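Proximal thread matrix protein 1 (Mytilus galloprovincialis, PDB 4CN8) binds zinc, contains two von Willebrand factor type A domains and probably serves as a matrix protein among the collagen fibres of mussel byssal threads. Local coordinates at residues V103-Q108 against V133-G138. Sequence-based numbering, arbitrary orientation.
Sequences VVQFSQ and VPRNGG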
loop_
_atom_site.group_PDB
_atom_site.type_symbol
_atom_site.label_atom_id
_atom_site.label_comp_id
_atom_site.label_asym_id
_atom_site.label_seq_id
_atom_site.Cartn_x
_atom_site.Cartn_y
_atom_site.Cartn_z
ATOM N N VAL A 103 -7.883 0.271 -21.915
ATOM C CA VAL A 103 -6.778 -0.672 -21.955
ATOM C C VAL A 103 -5.582 -0.096 -22.679
ATOM O O VAL A 103 -5.702 0.474 -23.761
ATOM C CB VAL A 103 -7.173 -1.986 -22.636
ATOM C CG1 VAL A 103 -5.944 -2.864 -22.839
ATOM C CG2 VAL A 103 -8.219 -2.714 -21.808
ATOM N N VAL A 104 -4.420 -0.265 -22.068
ATOM C CA VAL A 104 -3.185 0.229 -22.634
ATOM C C VAL A 104 -2.209 -0.920 -22.766
ATOM O O VAL A 104 -1.923 -1.621 -21.800
ATOM C CB VAL A 104 -2.571 1.309 -21.747
ATOM C CG1 VAL A 104 -1.260 1.795 -22.337
ATOM C CG2 VAL A 104 -3.549 2.461 -21.578
ATOM N N GLN A 105 -1.706 -1.111 -23.978
ATOM C CA GLN A 105 -0.723 -2.142 -24.237
ATOM C C GLN A 105 0.665 -1.561 -24.022
ATOM O O GLN A 105 0.938 -0.417 -24.388
ATOM C CB GLN A 105 -0.861 -2.658 -25.672
ATOM C CG GLN A 105 -2.200 -3.305 -25.974
ATOM C CD GLN A 105 -2.404 -3.574 -27.459
ATOM O OE1 GLN A 105 -3.462 -3.272 -28.013
ATOM N NE2 GLN A 105 -1.390 -4.144 -28.107
ATOM N N PHE A 106 1.548 -2.353 -23.436
ATOM C CA PHE A 106 2.903 -1.895 -23.201
ATOM C C PHE A 106 3.911 -3.033 -23.358
ATOM O O PHE A 106 3.633 -4.187 -23.013
ATOM C CB PHE A 106 3.014 -1.266 -21.805
ATOM C CG PHE A 106 3.181 -2.267 -20.710
ATOM C CD1 PHE A 106 4.440 -2.688 -20.330
ATOM C CD2 PHE A 106 2.083 -2.795 -20.067
ATOM C CE1 PHE A 106 4.599 -3.620 -19.331
ATOM C CE2 PHE A 106 2.238 -3.730 -19.069
ATOM C CZ PHE A 106 3.498 -4.142 -18.701
ATOM N N SER A 107 5.074 -2.684 -23.903
ATOM C CA SER A 107 6.217 -3.591 -23.995
ATOM C C SER A 107 7.397 -2.795 -24.548
ATOM O O SER A 107 8.173 -2.210 -23.789
ATOM C CB SER A 107 5.901 -4.796 -24.892
ATOM O OG SER A 107 5.483 -4.376 -26.178
ATOM N N GLN A 108 7.522 -2.786 -25.872
ATOM C CA GLN A 108 8.373 -1.826 -26.553
ATOM C C GLN A 108 7.494 -0.646 -26.931
ATOM O O GLN A 108 6.718 -0.714 -27.881
ATOM C CB GLN A 108 8.999 -2.451 -27.798
ATOM C CG GLN A 108 9.882 -1.501 -28.583
ATOM C CD GLN A 108 10.491 -2.157 -29.803
ATOM O OE1 GLN A 108 10.157 -3.296 -30.149
ATOM N NE2 GLN A 108 11.391 -1.441 -30.466
ATOM N N VAL A 133 -4.664 -6.296 -30.658
ATOM C CA VAL A 133 -3.581 -6.967 -31.354
ATOM C C VAL A 133 -2.261 -6.757 -30.615
ATOM O O VAL A 133 -1.707 -5.656 -30.613
ATOM C CB VAL A 133 -3.458 -6.453 -32.795
ATOM C CG1 VAL A 133 -2.348 -7.193 -33.536
ATOM C CG2 VAL A 133 -4.784 -6.619 -33.513
ATOM N N PRO A 134 -1.759 -7.814 -29.969
ATOM C CA PRO A 134 -0.480 -7.722 -29.261
ATOM C C PRO A 134 0.674 -7.531 -30.230
ATOM O O PRO A 134 0.797 -8.288 -31.192
ATOM C CB PRO A 134 -0.371 -9.071 -28.548
ATOM C CG PRO A 134 -1.235 -9.984 -29.324
ATOM C CD PRO A 134 -2.354 -9.155 -29.864
ATOM N N ARG A 135 1.513 -6.535 -29.966
ATOM C CA ARG A 135 2.578 -6.166 -30.887
ATOM C C ARG A 135 3.847 -6.998 -30.685
ATOM O O ARG A 135 4.797 -6.884 -31.453
ATOM C CB ARG A 135 2.898 -4.682 -30.721
ATOM C CG ARG A 135 1.666 -3.793 -30.724
ATOM C CD ARG A 135 1.959 -2.436 -30.107
ATOM N NE ARG A 135 2.442 -2.584 -28.739
ATOM C CZ ARG A 135 3.021 -1.624 -28.028
ATOM N NH1 ARG A 135 3.197 -0.418 -28.544
ATOM N NH2 ARG A 135 3.430 -1.877 -26.795
ATOM N N ASN A 136 3.858 -7.838 -29.656
ATOM C CA ASN A 136 5.060 -8.584 -29.286
ATOM C C ASN A 136 6.339 -7.758 -29.381
ATOM O O ASN A 136 7.059 -7.808 -30.377
ATOM C CB ASN A 136 5.179 -9.850 -30.121
ATOM C CG ASN A 136 4.102 -10.855 -29.787
ATOM O OD1 ASN A 136 4.043 -11.369 -28.668
ATOM N ND2 ASN A 136 3.236 -11.138 -30.750
ATOM N N GLY A 137 6.604 -7.003 -28.321
ATOM C CA GLY A 137 7.756 -6.123 -28.248
ATOM C C GLY A 137 8.989 -6.816 -27.699
ATOM O O GLY A 137 8.890 -7.768 -26.917
ATOM N N GLY A 138 10.154 -6.321 -28.106
ATOM C CA GLY A 138 11.421 -6.937 -27.755
ATOM C C GLY A 138 11.981 -6.446 -26.434
ATOM O O GLY A 138 13.064 -6.860 -26.008
HETATM O O HOH W 1 -4.479 -3.215 -30.573
#
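Val133 is held by the side-chain amide of Gln105 in the first von Willebrand factor type A domain of the chain. Strand 100-106 of the mixed sheet here meets the loop between helices 122-130 and 142-153, beside the zinc-holding metal-ion-dependent adhesion site (MIDAS) at the C-terminal end of the parallel strands. Gln105 NE2 donates to Val133 O at 2.9 Å, with an N-H...O angle of 151°. The donor stands above the carbonyl plane. On the same amide, Gln105 OE1 accepts from a water at 2.8 Å, and that water accepts from Val133 N. Gln105 CG lies anti to its own carbonyl carbon (chi1 -62°), and the chain runs on extended to the loop. Pro134 follows, with CA 3.9 Å from Gln105 NE2. Arg135 then reaches back toward the strand end, its chain bent at chi3 (-58°). CG passes Gln105 NE2, and the guanidinium has Phe106 C and Ser107 N at its edge, in plane. NH2 donates to Gly109 O, and NE forms a salt bridge with Asp62. The same Asp62 carboxylate accepts from Gln105 NE2 and Ser107 OG, and probably helps to offset the arginine's charge. With an alanine in place of Gln105, Val133 O is likely to lose its side-chain donor, the water one of its holds, and Asp62 one of its partners. At Gly137 the backbones come closest, with CA 4.7 Å from Gln108 CA. Ser107 OG lies 3.5 Å from Gly137 CA, and a CB at this glycine would clash with that hydroxyl and with Gln108 N. The Ser107 side chain is also near that of Ser63, a zinc ligand. Gly138 ends the contact, its N 3.7 Å from Gln108 OE1.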